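Local coordinates for protein botulinum neurotoxin type G (Clostridium botulinum, PDB 3MPP) that adheres to the surface of host nerve cells as the receptor-binding part of the toxin, which delivers its protease light chain into the cytosol, at residues A[86-92]-A[104-110]; A[132-136]-A[273-279]; A[264-268]-A[278-282]. The protein carries 4 engineered substitutions. All blocks are in the same frame, centred on the assembly; numbering follows the deposited sequence.

Contact 1: residues A[86-92]-A[104-110]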
ATOM      1  N   TYR A  86      -4.880  -9.463 -19.152  1.00 33.71           N
ATOM      2  CA  TYR A  86      -4.349  -8.426 -18.283  1.00 31.13           C
ATOM      3  C   TYR A  86      -3.508  -7.437 -19.095  1.00 28.28           C
ATOM      4  O   TYR A  86      -3.663  -6.222 -18.964  1.00 28.89           O
ATOM      5  CB  TYR A  86      -3.549  -9.078 -17.145  1.00 27.82           C
ATOM      6  CG  TYR A  86      -2.772  -8.138 -16.236  1.00 29.79           C
ATOM      7  CD1 TYR A  86      -3.365  -7.578 -15.105  1.00 26.15           C
ATOM      8  CD2 TYR A  86      -1.429  -7.847 -16.485  1.00 32.29           C
ATOM      9  CE1 TYR A  86      -2.651  -6.732 -14.259  1.00 27.69           C
ATOM     10  CE2 TYR A  86      -0.700  -7.008 -15.631  1.00 27.84           C
ATOM     11  CZ  TYR A  86      -1.318  -6.457 -14.531  1.00 23.31           C
ATOM     12  OH  TYR A  86      -0.616  -5.635 -13.694  1.00 30.73           O
ATOM     13  N   LEU A  87      -2.649  -7.959 -19.964  1.00 30.93           N
ATOM     14  CA  LEU A  87      -1.761  -7.113 -20.758  1.00 34.43           C
ATOM     15  C   LEU A  87      -2.451  -6.346 -21.886  1.00 39.47           C
ATOM     16  O   LEU A  87      -2.045  -5.238 -22.221  1.00 41.20           O
ATOM     17  CB  LEU A  87      -0.632  -7.952 -21.364  1.00 38.62           C
ATOM     18  CG  LEU A  87       0.428  -8.403 -20.371  1.00 34.50           C
ATOM     19  CD1 LEU A  87       1.523  -9.178 -21.089  1.00 37.67           C
ATOM     20  CD2 LEU A  87       0.986  -7.184 -19.667  1.00 33.18           C
ATOM     21  N   GLN A  88      -3.480  -6.938 -22.482  1.00 34.47           N
ATOM     22  CA  GLN A  88      -4.016  -6.402 -23.733  1.00 38.18           C
ATOM     23  C   GLN A  88      -5.316  -5.611 -23.584  1.00 40.55           C
ATOM     24  O   GLN A  88      -5.702  -4.862 -24.484  1.00 35.23           O
ATOM     25  CB  GLN A  88      -4.193  -7.537 -24.744  1.00 39.74           C
ATOM     26  CG  GLN A  88      -2.874  -8.238 -25.081  1.00 49.03           C
ATOM     27  CD  GLN A  88      -3.029  -9.317 -26.136  1.00 58.41           C
ATOM     28  OE1 GLN A  88      -3.973  -9.298 -26.927  1.00 55.46           O
ATOM     29  NE2 GLN A  88      -2.097 -10.264 -26.157  1.00 61.82           N
ATOM     30  N   ASN A  89      -5.991  -5.778 -22.453  1.00 30.24           N
ATOM     31  CA  ASN A  89      -7.300  -5.142 -22.259  1.00 33.64           C
ATOM     32  C   ASN A  89      -7.164  -3.806 -21.538  1.00 28.03           C
ATOM     33  O   ASN A  89      -6.896  -3.759 -20.337  1.00 28.41           O
ATOM     34  CB  ASN A  89      -8.258  -6.098 -21.531  1.00 31.36           C
ATOM     35  CG  ASN A  89      -9.619  -5.460 -21.167  1.00 33.82           C
ATOM     36  OD1 ASN A  89     -10.116  -5.667 -20.062  1.00 36.27           O
ATOM     37  ND2 ASN A  89     -10.232  -4.735 -22.100  1.00 24.17           N
ATOM     38  N   GLU A  90      -7.306  -2.722 -22.297  1.00 32.73           N
ATOM     39  CA  GLU A  90      -7.329  -1.391 -21.716  1.00 34.27           C
ATOM     40  C   GLU A  90      -8.765  -0.995 -21.423  1.00 31.36           C
ATOM     41  O   GLU A  90      -9.645  -1.118 -22.277  1.00 31.65           O
ATOM     42  CB  GLU A  90      -6.664  -0.357 -22.638  1.00 34.68           C
ATOM     43  CG  GLU A  90      -6.616   1.040 -22.016  1.00 37.82           C
ATOM     44  CD  GLU A  90      -6.079   2.107 -22.952  1.00 45.91           C
ATOM     45  OE1 GLU A  90      -5.558   1.757 -24.026  1.00 44.12           O
ATOM     46  OE2 GLU A  90      -6.183   3.301 -22.608  1.00 48.76           O
ATOM     47  N   TYR A  91      -9.010  -0.539 -20.203  1.00 25.91           N
ATOM     48  CA  TYR A  91     -10.355  -0.137 -19.820  1.00 31.21           C
ATOM     49  C   TYR A  91     -10.311   1.179 -19.069  1.00 34.40           C
ATOM     50  O   TYR A  91      -9.400   1.431 -18.291  1.00 31.00           O
ATOM     51  CB  TYR A  91     -11.050  -1.222 -18.978  1.00 24.66           C
ATOM     52  CG  TYR A  91     -10.273  -1.668 -17.756  1.00 26.00           C
ATOM     53  CD1 TYR A  91     -10.482  -1.072 -16.513  1.00 26.80           C
ATOM     54  CD2 TYR A  91      -9.327  -2.684 -17.849  1.00 27.04           C
ATOM     55  CE1 TYR A  91      -9.762  -1.485 -15.380  1.00 30.18           C
ATOM     56  CE2 TYR A  91      -8.604  -3.100 -16.739  1.00 25.35           C
ATOM     57  CZ  TYR A  91      -8.828  -2.501 -15.511  1.00 32.49           C
ATOM     58  OH  TYR A  91      -8.096  -2.920 -14.434  1.00 30.23           O
ATOM     59  N   THR A  92     -11.297   2.024 -19.340  1.00 30.84           N
ATOM     60  CA  THR A  92     -11.426   3.301 -18.668  1.00 32.95           C
ATOM     61  C   THR A  92     -11.901   3.047 -17.235  1.00 28.99           C
ATOM     62  O   THR A  92     -12.644   2.089 -16.975  1.00 30.65           O
ATOM     63  CB  THR A  92     -12.440   4.178 -19.434  1.00 30.33           C
ATOM     64  OG1 THR A  92     -12.004   4.287 -20.784  1.00 33.05           O
ATOM     65  CG2 THR A  92     -12.547   5.572 -18.837  1.00 34.21           C
ATOM     66  N   LYS A 104      -9.698  11.078 -19.836  1.00 42.91           N
ATOM     67  CA  LYS A 104     -10.014   9.811 -19.199  1.00 42.28           C
ATOM     68  C   LYS A 104      -8.774   9.221 -18.554  1.00 44.78           C
ATOM     69  O   LYS A 104      -7.657   9.402 -19.044  1.00 43.02           O
ATOM     70  CB  LYS A 104     -10.602   8.831 -20.214  1.00 47.57           C
ATOM     71  CG  LYS A 104      -9.590   8.262 -21.192  1.00 49.85           C
ATOM     72  CD  LYS A 104     -10.260   7.345 -22.214  1.00 58.60           C
ATOM     73  CE  LYS A 104      -9.239   6.765 -23.191  1.00 58.85           C
ATOM     74  NZ  LYS A 104      -9.785   5.625 -23.989  1.00 59.05           N
ATOM     75  N   VAL A 105      -8.988   8.534 -17.437  1.00 39.11           N
ATOM     76  CA  VAL A 105      -7.971   7.708 -16.825  1.00 37.28           C
ATOM     77  C   VAL A 105      -8.333   6.256 -17.137  1.00 36.32           C
ATOM     78  O   VAL A 105      -9.475   5.820 -16.932  1.00 32.64           O
ATOM     79  CB  VAL A 105      -7.904   7.940 -15.295  1.00 31.82           C
ATOM     80  CG1 VAL A 105      -6.933   6.958 -14.637  1.00 34.72           C
ATOM     81  CG2 VAL A 105      -7.498   9.378 -14.995  1.00 39.13           C
ATOM     82  N   SER A 106      -7.372   5.515 -17.673  1.00 35.08           N
ATOM     83  CA  SER A 106      -7.606   4.112 -17.994  1.00 34.28           C
ATOM     84  C   SER A 106      -6.491   3.219 -17.434  1.00 34.35           C
ATOM     85  O   SER A 106      -5.411   3.684 -17.064  1.00 35.09           O
ATOM     86  CB  SER A 106      -7.750   3.926 -19.506  1.00 39.36           C
ATOM     87  OG  SER A 106      -6.526   4.183 -20.162  1.00 45.59           O
ATOM     88  N   ILE A 107      -6.777   1.934 -17.358  1.00 31.79           N
ATOM     89  CA  ILE A 107      -5.813   0.976 -16.873  1.00 29.30           C
ATOM     90  C   ILE A 107      -5.606  -0.043 -17.978  1.00 33.89           C
ATOM     91  O   ILE A 107      -6.558  -0.444 -18.654  1.00 30.14           O
ATOM     92  CB  ILE A 107      -6.307   0.295 -15.576  1.00 31.31           C
ATOM     93  CG1 ILE A 107      -6.266   1.297 -14.413  1.00 30.74           C
ATOM     94  CG2 ILE A 107      -5.475  -0.952 -15.276  1.00 29.60           C
ATOM     95  CD1 ILE A 107      -6.742   0.741 -13.084  1.00 39.42           C
ATOM     96  N   LYS A 108      -4.352  -0.407 -18.213  1.00 27.60           N
ATOM     97  CA  LYS A 108      -4.061  -1.497 -19.126  1.00 25.71           C
ATOM     98  C   LYS A 108      -2.979  -2.360 -18.490  1.00 27.67           C
ATOM     99  O   LYS A 108      -1.784  -2.073 -18.594  1.00 29.91           O
ATOM    100  CB  LYS A 108      -3.615  -0.974 -20.494  1.00 30.15           C
ATOM    101  CG  LYS A 108      -3.550  -2.047 -21.581  1.00 31.30           C
ATOM    102  CD  LYS A 108      -2.957  -1.482 -22.863  1.00 39.62           C
ATOM    103  CE  LYS A 108      -3.003  -2.478 -24.012  1.00 41.70           C
ATOM    104  NZ  LYS A 108      -2.366  -1.880 -25.223  1.00 45.33           N
ATOM    105  N   GLY A 109      -3.411  -3.411 -17.809  1.00 27.83           N
ATOM    106  CA  GLY A 109      -2.479  -4.285 -17.132  1.00 32.79           C
ATOM    107  C   GLY A 109      -1.716  -3.507 -16.083  1.00 31.35           C
ATOM    108  O   GLY A 109      -2.305  -2.935 -15.168  1.00 31.82           O
ATOM    109  N   ASN A 110      -0.399  -3.480 -16.234  1.00 34.47           N
ATOM    110  CA  ASN A 110       0.475  -2.807 -15.296  1.00 28.71           C
ATOM    111  C   ASN A 110       0.749  -1.360 -15.711  1.00 34.79           C
ATOM    112  O   ASN A 110       1.762  -0.774 -15.324  1.00 29.85           O
ATOM    113  CB  ASN A 110       1.783  -3.579 -15.161  1.00 26.10           C
ATOM    114  CG  ASN A 110       2.480  -3.774 -16.493  1.00 40.57           C
ATOM    115  OD1 ASN A 110       1.830  -3.966 -17.527  1.00 38.03           O
ATOM    116  ND2 ASN A 110       3.808  -3.726 -16.478  1.00 35.30           N
TER
HETATM  117  O   HOH W   1      -5.840  -4.938 -18.294  1.00 28.03           O
HETATM  118  O   HOH W   2      -4.199  -4.202 -26.830  1.00 56.45           O
HETATM  119  O   HOH W   3      -4.900  -0.298 -25.820  1.00 49.88           O
HETATM  120  O   HOH W   4      -9.989   3.502 -22.364  1.00 42.82           O
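The Tyr86 ring lies flat over the backbone of Gly109, whose CA is 3.5 Å from the ring centroid, a CH-pi contact. Tyr86 belongs to helix 83-88, which runs into the beta hairpin of strands 90-98 and 103-108. One water accepts from Gly109 N and donates to Tyr86 O and Asn89 O, joining the helix end to the turn after strand 103-108. Within the hairpin, Tyr91 and Ile107 form a hydrogen-bonded antiparallel pair: Tyr91 N to Ile107 O is 2.9 Å and Ile107 N to Tyr91 O is 2.8 Å. The two side chains run out together from the same face. Tyr91 CG sits between its backbone N and carbonyl carbon (chi1 54°), which lays the ring over Ile107 O and CB. Tyr91 OH then comes 3.4 Å from Ile107 CG2.

The other side is polar. Ser106 OG donates to Glu90 OE2 at 2.6 Å, on the anti side of the carboxylate. Glu90 CB and Lys108 CG touch at 3.7 Å, and a water joins Glu90 OE1 to Lys108 NZ. Lys104 NZ lies 4.5 Å from Glu90 OE2, too far for a salt bridge. The two lysines and the serine bond would probably help keep Glu90 ionised.

Contact 2: residues A[132-136]-A[273-279]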
ATOM      1  N   ILE A 132       6.088  -6.109 -13.774  1.00 26.22           N
ATOM      2  CA  ILE A 132       5.408  -7.300 -13.297  1.00 25.87           C
ATOM      3  C   ILE A 132       6.390  -8.465 -13.299  1.00 29.43           C
ATOM      4  O   ILE A 132       5.997  -9.628 -13.385  1.00 28.62           O
ATOM      5  CB  ILE A 132       4.162  -7.627 -14.153  1.00 27.72           C
ATOM      6  CG1 ILE A 132       4.528  -7.704 -15.638  1.00 36.59           C
ATOM      7  CG2 ILE A 132       3.096  -6.565 -13.950  1.00 26.31           C
ATOM      8  CD1 ILE A 132       3.330  -8.017 -16.516  1.00 40.84           C
ATOM      9  N   LYS A 133       7.677  -8.147 -13.196  1.00 25.13           N
ATOM     10  CA  LYS A 133       8.696  -9.192 -13.161  1.00 32.75           C
ATOM     11  C   LYS A 133       9.578  -9.121 -11.917  1.00 31.74           C
ATOM     12  O   LYS A 133      10.472  -9.946 -11.744  1.00 33.97           O
ATOM     13  CB  LYS A 133       9.557  -9.154 -14.429  1.00 39.47           C
ATOM     14  CG  LYS A 133       8.757  -9.399 -15.702  1.00 47.84           C
ATOM     15  CD  LYS A 133       9.591  -9.096 -16.944  1.00 56.22           C
ATOM     16  CE  LYS A 133       8.783  -9.305 -18.219  1.00 59.14           C
ATOM     17  NZ  LYS A 133       9.544  -8.845 -19.425  1.00 66.50           N
ATOM     18  N   ASP A 134       9.332  -8.146 -11.052  1.00 30.09           N
ATOM     19  CA  ASP A 134      10.160  -7.992  -9.855  1.00 30.85           C
ATOM     20  C   ASP A 134       9.727  -8.977  -8.779  1.00 27.27           C
ATOM     21  O   ASP A 134       8.541  -9.263  -8.631  1.00 26.91           O
ATOM     22  CB  ASP A 134      10.097  -6.559  -9.324  1.00 38.24           C
ATOM     23  CG  ASP A 134      10.858  -5.570 -10.207  1.00 46.30           C
ATOM     24  OD1 ASP A 134      11.601  -6.006 -11.114  1.00 49.61           O
ATOM     25  OD2 ASP A 134      10.704  -4.355  -9.994  1.00 38.87           O
ATOM     26  N   ASN A 135      10.692  -9.487  -8.023  1.00 26.17           N
ATOM     27  CA  ASN A 135      10.371 -10.364  -6.909  1.00 30.39           C
ATOM     28  C   ASN A 135       9.375  -9.721  -5.955  1.00 26.33           C
ATOM     29  O   ASN A 135       8.465 -10.389  -5.473  1.00 25.75           O
ATOM     30  CB  ASN A 135      11.637 -10.769  -6.158  1.00 27.61           C
ATOM     31  CG  ASN A 135      12.501 -11.716  -6.963  1.00 39.06           C
ATOM     32  OD1 ASN A 135      11.992 -12.582  -7.676  1.00 35.37           O
ATOM     33  ND2 ASN A 135      13.808 -11.559  -6.853  1.00 35.08           N
ATOM     34  N   ILE A 136       9.575  -8.432  -5.670  1.00 26.40           N
ATOM     35  CA  ILE A 136       8.699  -7.690  -4.772  1.00 22.64           C
ATOM     36  C   ILE A 136       8.329  -6.354  -5.412  1.00 25.95           C
ATOM     37  O   ILE A 136       9.191  -5.616  -5.872  1.00 27.16           O
ATOM     38  CB  ILE A 136       9.379  -7.432  -3.381  1.00 26.48           C
ATOM     39  CG1 ILE A 136       9.862  -8.739  -2.743  1.00 24.12           C
ATOM     40  CG2 ILE A 136       8.441  -6.691  -2.427  1.00 22.54           C
ATOM     41  CD1 ILE A 136       8.749  -9.612  -2.165  1.00 26.60           C
ATOM     42  N   ALA A 273       5.607 -14.131 -19.049  1.00 50.56           N
ATOM     43  CA  ALA A 273       5.304 -12.714 -18.936  1.00 44.05           C
ATOM     44  C   ALA A 273       5.591 -12.137 -17.564  1.00 38.69           C
ATOM     45  O   ALA A 273       5.796 -10.934 -17.437  1.00 43.56           O
ATOM     46  CB  ALA A 273       3.850 -12.460 -19.306  1.00 45.72           C
ATOM     47  N   ILE A 274       5.590 -12.975 -16.533  1.00 32.61           N
ATOM     48  CA  ILE A 274       5.640 -12.440 -15.174  1.00 26.62           C
ATOM     49  C   ILE A 274       6.537 -13.232 -14.223  1.00 31.96           C
ATOM     50  O   ILE A 274       6.930 -14.366 -14.498  1.00 36.64           O
ATOM     51  CB  ILE A 274       4.216 -12.313 -14.566  1.00 34.14           C
ATOM     52  CG1 ILE A 274       3.518 -13.672 -14.526  1.00 37.65           C
ATOM     53  CG2 ILE A 274       3.371 -11.324 -15.349  1.00 38.59           C
ATOM     54  CD1 ILE A 274       3.738 -14.421 -13.225  1.00 39.27           C
ATOM     55  N   ASN A 275       6.848 -12.608 -13.098  1.00 30.99           N
ATOM     56  CA  ASN A 275       7.604 -13.254 -12.026  1.00 27.59           C
ATOM     57  C   ASN A 275       7.334 -12.538 -10.728  1.00 23.23           C
ATOM     58  O   ASN A 275       7.291 -11.301 -10.693  1.00 29.71           O
ATOM     59  CB  ASN A 275       9.107 -13.200 -12.309  1.00 29.24           C
ATOM     60  CG  ASN A 275       9.932 -13.535 -11.079  1.00 35.33           C
ATOM     61  OD1 ASN A 275      10.025 -14.696 -10.681  1.00 32.61           O
ATOM     62  ND2 ASN A 275      10.509 -12.512 -10.453  1.00 35.81           N
ATOM     63  N   TYR A 276       7.143 -13.310  -9.660  1.00 29.72           N
ATOM     64  CA  TYR A 276       6.971 -12.756  -8.321  1.00 27.85           C
ATOM     65  C   TYR A 276       7.386 -13.766  -7.271  1.00 25.73           C
ATOM     66  O   TYR A 276       7.286 -14.971  -7.490  1.00 25.17           O
ATOM     67  CB  TYR A 276       5.505 -12.363  -8.056  1.00 22.28           C
ATOM     68  CG  TYR A 276       4.524 -13.516  -8.069  1.00 19.79           C
ATOM     69  CD1 TYR A 276       4.195 -14.193  -6.901  1.00 23.56           C
ATOM     70  CD2 TYR A 276       3.896 -13.910  -9.259  1.00 21.58           C
ATOM     71  CE1 TYR A 276       3.278 -15.254  -6.909  1.00 21.22           C
ATOM     72  CE2 TYR A 276       2.983 -14.964  -9.276  1.00 26.91           C
ATOM     73  CZ  TYR A 276       2.680 -15.630  -8.101  1.00 27.88           C
ATOM     74  OH  TYR A 276       1.779 -16.669  -8.126  1.00 29.11           O
ATOM     75  N   GLN A 277       7.813 -13.270  -6.114  1.00 25.30           N
ATOM     76  CA  GLN A 277       8.026 -14.143  -4.969  1.00 23.41           C
ATOM     77  C   GLN A 277       6.776 -14.216  -4.114  1.00 23.07           C
ATOM     78  O   GLN A 277       6.055 -13.228  -3.982  1.00 19.35           O
ATOM     79  CB  GLN A 277       9.232 -13.678  -4.147  1.00 22.91           C
ATOM     80  CG  GLN A 277      10.558 -14.061  -4.830  1.00 25.88           C
ATOM     81  CD  GLN A 277      11.757 -13.572  -4.057  1.00 34.23           C
ATOM     82  OE1 GLN A 277      11.656 -12.635  -3.260  1.00 26.17           O
ATOM     83  NE2 GLN A 277      12.906 -14.190  -4.297  1.00 33.28           N
ATOM     84  N   ASN A 278       6.516 -15.395  -3.551  1.00 20.14           N
ATOM     85  CA  ASN A 278       5.384 -15.593  -2.635  1.00 24.01           C
ATOM     86  C   ASN A 278       5.514 -14.814  -1.320  1.00 27.41           C
ATOM     87  O   ASN A 278       6.614 -14.653  -0.800  1.00 22.99           O
ATOM     88  CB  ASN A 278       5.214 -17.089  -2.341  1.00 26.26           C
ATOM     89  CG  ASN A 278       4.691 -17.841  -3.535  1.00 31.18           C
ATOM     90  OD1 ASN A 278       5.300 -18.806  -4.015  1.00 31.80           O
ATOM     91  ND2 ASN A 278       3.571 -17.376  -4.053  1.00 18.15           N
ATOM     92  N   LEU A 279       4.370 -14.364  -0.801  1.00 21.18           N
ATOM     93  CA  LEU A 279       4.260 -13.493   0.367  1.00 23.24           C
ATOM     94  C   LEU A 279       3.678 -14.199   1.573  1.00 23.36           C
ATOM     95  O   LEU A 279       3.995 -13.874   2.726  1.00 20.82           O
ATOM     96  CB  LEU A 279       3.327 -12.318   0.043  1.00 23.49           C
ATOM     97  CG  LEU A 279       3.775 -11.458  -1.141  1.00 21.58           C
ATOM     98  CD1 LEU A 279       2.848 -10.269  -1.302  1.00 20.40           C
ATOM     99  CD2 LEU A 279       5.222 -10.991  -0.923  1.00 23.56           C
TER
HETATM  100  O   HOH W   5       5.944 -10.426  -4.686  1.00 20.49           O
HETATM  101  O   HOH W   6      12.263 -15.350  -8.896  1.00 51.12           O
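The side-chain amides of Asn135 and Gln277 stack, their planes 13° apart. Gln277 CD lies 3.5 Å from Asn135 CG. This is the junction between the two halves of the receptor-binding domain. A loop of the N-terminal, lectin-like half lies along strand 275-277, an outermost strand of a three-stranded sheet in the C-terminal beta-trefoil half. The Asn275 amide is turned steeply to that of Asn135, and it uses both N-H groups of ND2: Asn275 ND2 donates to Lys133 O, at 2.9 Å, and to Asn135 OD1, at 3.1 Å. Both acceptors lie close to the Asn275 amide plane, but ND2 stands well above the carbonyl plane of each. A water also links Asn135 OD1 to Asn275 OD1. Asn270 bonds to Asn275 OD1 as well, and Asn249 to Gln277 OE1.

The loop has no regular structure, yet its carbonyls serve the strand. Asn275 N donates to Ile132 O at 3.1 Å and Gln277 N to Asn135 O at 3.0 Å, each on a lone pair. Asn275 CG is anti to its backbone N (chi1 165°), and this swings the amide toward Lys133 O and Asn135 OD1.

Apolar contacts flank the polar centre. Ile136 CD1 touches Leu279 CD2 near one end. At the other, Ile132 lies crosswise to Ile274, and Ile132 also packs on Tyr86 and Leu87 of helix 83-88. The two isoleucines meet through Ile132 CD1 and Ile274 CG2, 3.5 Å apart.

Contact 3: residues A[264-268]-A[278-282]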
ATOM      1  N   ALA A 264      14.413 -18.135   5.554  1.00 24.08           N
ATOM      2  CA  ALA A 264      14.406 -19.082   4.455  1.00 24.20           C
ATOM      3  C   ALA A 264      14.118 -18.292   3.186  1.00 22.98           C
ATOM      4  O   ALA A 264      13.427 -17.277   3.234  1.00 26.66           O
ATOM      5  CB  ALA A 264      13.339 -20.161   4.685  1.00 25.39           C
ATOM      6  N   PRO A 265      14.650 -18.743   2.040  1.00 30.69           N
ATOM      7  CA  PRO A 265      14.406 -18.014   0.793  1.00 25.16           C
ATOM      8  C   PRO A 265      12.938 -18.100   0.379  1.00 25.95           C
ATOM      9  O   PRO A 265      12.354 -19.184   0.444  1.00 23.38           O
ATOM     10  CB  PRO A 265      15.274 -18.752  -0.238  1.00 28.74           C
ATOM     11  CG  PRO A 265      16.175 -19.643   0.543  1.00 34.60           C
ATOM     12  CD  PRO A 265      15.497 -19.932   1.845  1.00 30.40           C
ATOM     13  N   ARG A 266      12.355 -16.982  -0.049  1.00 25.07           N
ATOM     14  CA  ARG A 266      10.995 -16.994  -0.586  1.00 24.82           C
ATOM     15  C   ARG A 266      10.950 -17.871  -1.834  1.00 27.88           C
ATOM     16  O   ARG A 266      11.887 -17.891  -2.632  1.00 24.66           O
ATOM     17  CB  ARG A 266      10.550 -15.585  -0.982  1.00 26.63           C
ATOM     18  CG  ARG A 266      10.308 -14.653   0.184  1.00 25.98           C
ATOM     19  CD  ARG A 266       9.754 -13.290  -0.271  1.00 27.76           C
ATOM     20  NE  ARG A 266       9.639 -12.428   0.901  1.00 19.55           N
ATOM     21  CZ  ARG A 266       8.696 -12.568   1.819  1.00 22.75           C
ATOM     22  NH1 ARG A 266       7.758 -13.499   1.665  1.00 20.24           N
ATOM     23  NH2 ARG A 266       8.688 -11.777   2.877  1.00 21.93           N
ATOM     24  N   THR A 267       9.854 -18.584  -2.012  1.00 25.32           N
ATOM     25  CA  THR A 267       9.641 -19.307  -3.255  1.00 28.64           C
ATOM     26  C   THR A 267       9.067 -18.314  -4.238  1.00 30.16           C
ATOM     27  O   THR A 267       8.708 -17.198  -3.860  1.00 24.25           O
ATOM     28  CB  THR A 267       8.640 -20.452  -3.068  1.00 30.47           C
ATOM     29  OG1 THR A 267       7.472 -19.954  -2.391  1.00 27.62           O
ATOM     30  CG2 THR A 267       9.276 -21.559  -2.232  1.00 29.40           C
ATOM     31  N   ASN A 268       8.955 -18.725  -5.496  1.00 27.55           N
ATOM     32  CA  ASN A 268       8.511 -17.811  -6.529  1.00 29.05           C
ATOM     33  C   ASN A 268       7.632 -18.483  -7.559  1.00 28.99           C
ATOM     34  O   ASN A 268       7.532 -19.708  -7.616  1.00 31.30           O
ATOM     35  CB  ASN A 268       9.716 -17.212  -7.234  1.00 28.94           C
ATOM     36  CG  ASN A 268      10.542 -18.259  -7.923  1.00 40.59           C
ATOM     37  OD1 ASN A 268      10.114 -18.842  -8.910  1.00 51.45           O
ATOM     38  ND2 ASN A 268      11.727 -18.521  -7.397  1.00 50.72           N
ATOM     39  N   ASN A 278       6.516 -15.395  -3.551  1.00 20.14           N
ATOM     40  CA  ASN A 278       5.384 -15.593  -2.635  1.00 24.01           C
ATOM     41  C   ASN A 278       5.514 -14.814  -1.320  1.00 27.41           C
ATOM     42  O   ASN A 278       6.614 -14.653  -0.800  1.00 22.99           O
ATOM     43  CB  ASN A 278       5.214 -17.089  -2.341  1.00 26.26           C
ATOM     44  CG  ASN A 278       4.691 -17.841  -3.535  1.00 31.18           C
ATOM     45  OD1 ASN A 278       5.300 -18.806  -4.015  1.00 31.80           O
ATOM     46  ND2 ASN A 278       3.571 -17.376  -4.053  1.00 18.15           N
ATOM     47  N   LEU A 279       4.370 -14.364  -0.801  1.00 21.18           N
ATOM     48  CA  LEU A 279       4.260 -13.493   0.367  1.00 23.24           C
ATOM     49  C   LEU A 279       3.678 -14.199   1.573  1.00 23.36           C
ATOM     50  O   LEU A 279       3.995 -13.874   2.726  1.00 20.82           O
ATOM     51  CB  LEU A 279       3.327 -12.318   0.043  1.00 23.49           C
ATOM     52  CG  LEU A 279       3.775 -11.458  -1.141  1.00 21.58           C
ATOM     53  CD1 LEU A 279       2.848 -10.269  -1.302  1.00 20.40           C
ATOM     54  CD2 LEU A 279       5.222 -10.991  -0.923  1.00 23.56           C
ATOM     55  N   TYR A 280       2.781 -15.140   1.318  1.00 23.45           N
ATOM     56  CA  TYR A 280       2.121 -15.819   2.414  1.00 20.59           C
ATOM     57  C   TYR A 280       2.941 -17.020   2.877  1.00 25.28           C
ATOM     58  O   TYR A 280       2.554 -18.156   2.650  1.00 27.10           O
ATOM     59  CB  TYR A 280       0.729 -16.267   1.992  1.00 21.27           C
ATOM     60  CG  TYR A 280      -0.123 -15.184   1.395  1.00 22.42           C
ATOM     61  CD1 TYR A 280      -0.105 -13.896   1.905  1.00 22.32           C
ATOM     62  CD2 TYR A 280      -1.010 -15.468   0.359  1.00 24.02           C
ATOM     63  CE1 TYR A 280      -0.936 -12.904   1.376  1.00 25.04           C
ATOM     64  CE2 TYR A 280      -1.829 -14.488  -0.171  1.00 25.02           C
ATOM     65  CZ  TYR A 280      -1.788 -13.210   0.341  1.00 22.07           C
ATOM     66  OH  TYR A 280      -2.610 -12.236  -0.203  1.00 24.59           O
ATOM     67  N   LEU A 281       4.068 -16.751   3.526  1.00 24.61           N
ATOM     68  CA  LEU A 281       5.042 -17.787   3.896  1.00 23.41           C
ATOM     69  C   LEU A 281       5.500 -17.559   5.327  1.00 23.68           C
ATOM     70  O   LEU A 281       5.555 -16.422   5.771  1.00 21.39           O
ATOM     71  CB  LEU A 281       6.267 -17.701   2.981  1.00 20.84           C
ATOM     72  CG  LEU A 281       6.077 -17.953   1.481  1.00 23.67           C
ATOM     73  CD1 LEU A 281       7.383 -17.657   0.741  1.00 23.47           C
ATOM     74  CD2 LEU A 281       5.655 -19.406   1.271  1.00 24.63           C
ATOM     75  N   GLY A 282       5.835 -18.631   6.040  1.00 23.16           N
ATOM     76  CA  GLY A 282       6.438 -18.505   7.360  1.00 23.55           C
ATOM     77  C   GLY A 282       5.487 -18.287   8.529  1.00 29.17           C
ATOM     78  O   GLY A 282       4.311 -18.641   8.468  1.00 21.98           O
TER
HETATM   79  O   HOH W   7       6.131 -13.169   3.985  1.00 27.42           O
HETATM   80  O   HOH W   8       4.535 -20.567  -6.365  1.00 44.98           O
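Asn278 N donates to Thr267 O at 2.9 Å, a backbone bond that carries the pairing of strands 260-270 and 275-277 one residue beyond the end of the shorter strand. The side chains of the same two residues add a second link. Thr267 OG1 donates to Asn278 OD1 at 2.9 Å, in the plane of the Asn278 side-chain amide, on a lone pair of OD1. The threonine hydroxyl is tucked in over its own backbone (chi1 49°), aimed at the asparagine. Asn278 OD1 also takes a bond from a water, 3.0 Å away, that reaches weakly to Asn268 O.

Arg266 grips the other end of Asn278. Its chain is extended from CG to NE and passes alongside the Asn278 carbonyl. Arg266 NH1 donates to Asn278 O at 3.0 Å, again on a lone pair, with an N-H...O angle of 142°. The acceptor is tilted from the guanidinium plane. A water in that plane joins Arg266 NH1 to Leu279 O, 2.6 Å from the water. Arg266 NE bonds to Gln248 O, so two sides of the group are fixed.

Leu281 supplies the apolar part. Its CD1 rests against the backbone of Arg266 and Thr267, 3.8 Å from Thr267 N. Between Asn278 and Leu281 the chain bends through an inverse gamma turn centred on Tyr280, with a weak bond from Leu281 N to Leu279 O. The contact lies where the hairpin 260-270/275-277 of the C-terminal, beta-trefoil half leads on toward strand 285-289.

From the N terminus, contact 1 comes first. It closes the short loop of the hairpin 90-98 and 103-108, joins the end of helix 83-88 to the turn after strand 103-108, and is complete before contact 2 opens. Contact 2 closes a far longer loop and ties the N-terminal half to the C-terminal half. The residues 264-268 lie inside that loop, but their partners 278-282 run past its end, so contact 3 overlaps contact 2 and shares Asn278 and Leu279 with it. Contacts 2 and 3 meet at the same small sheet, their centres about 11 Å apart. Contact 1 touches contact 2 through Ile132, which packs on Tyr86, Leu87 and Asn110. Contacts 1 and 3 do not touch.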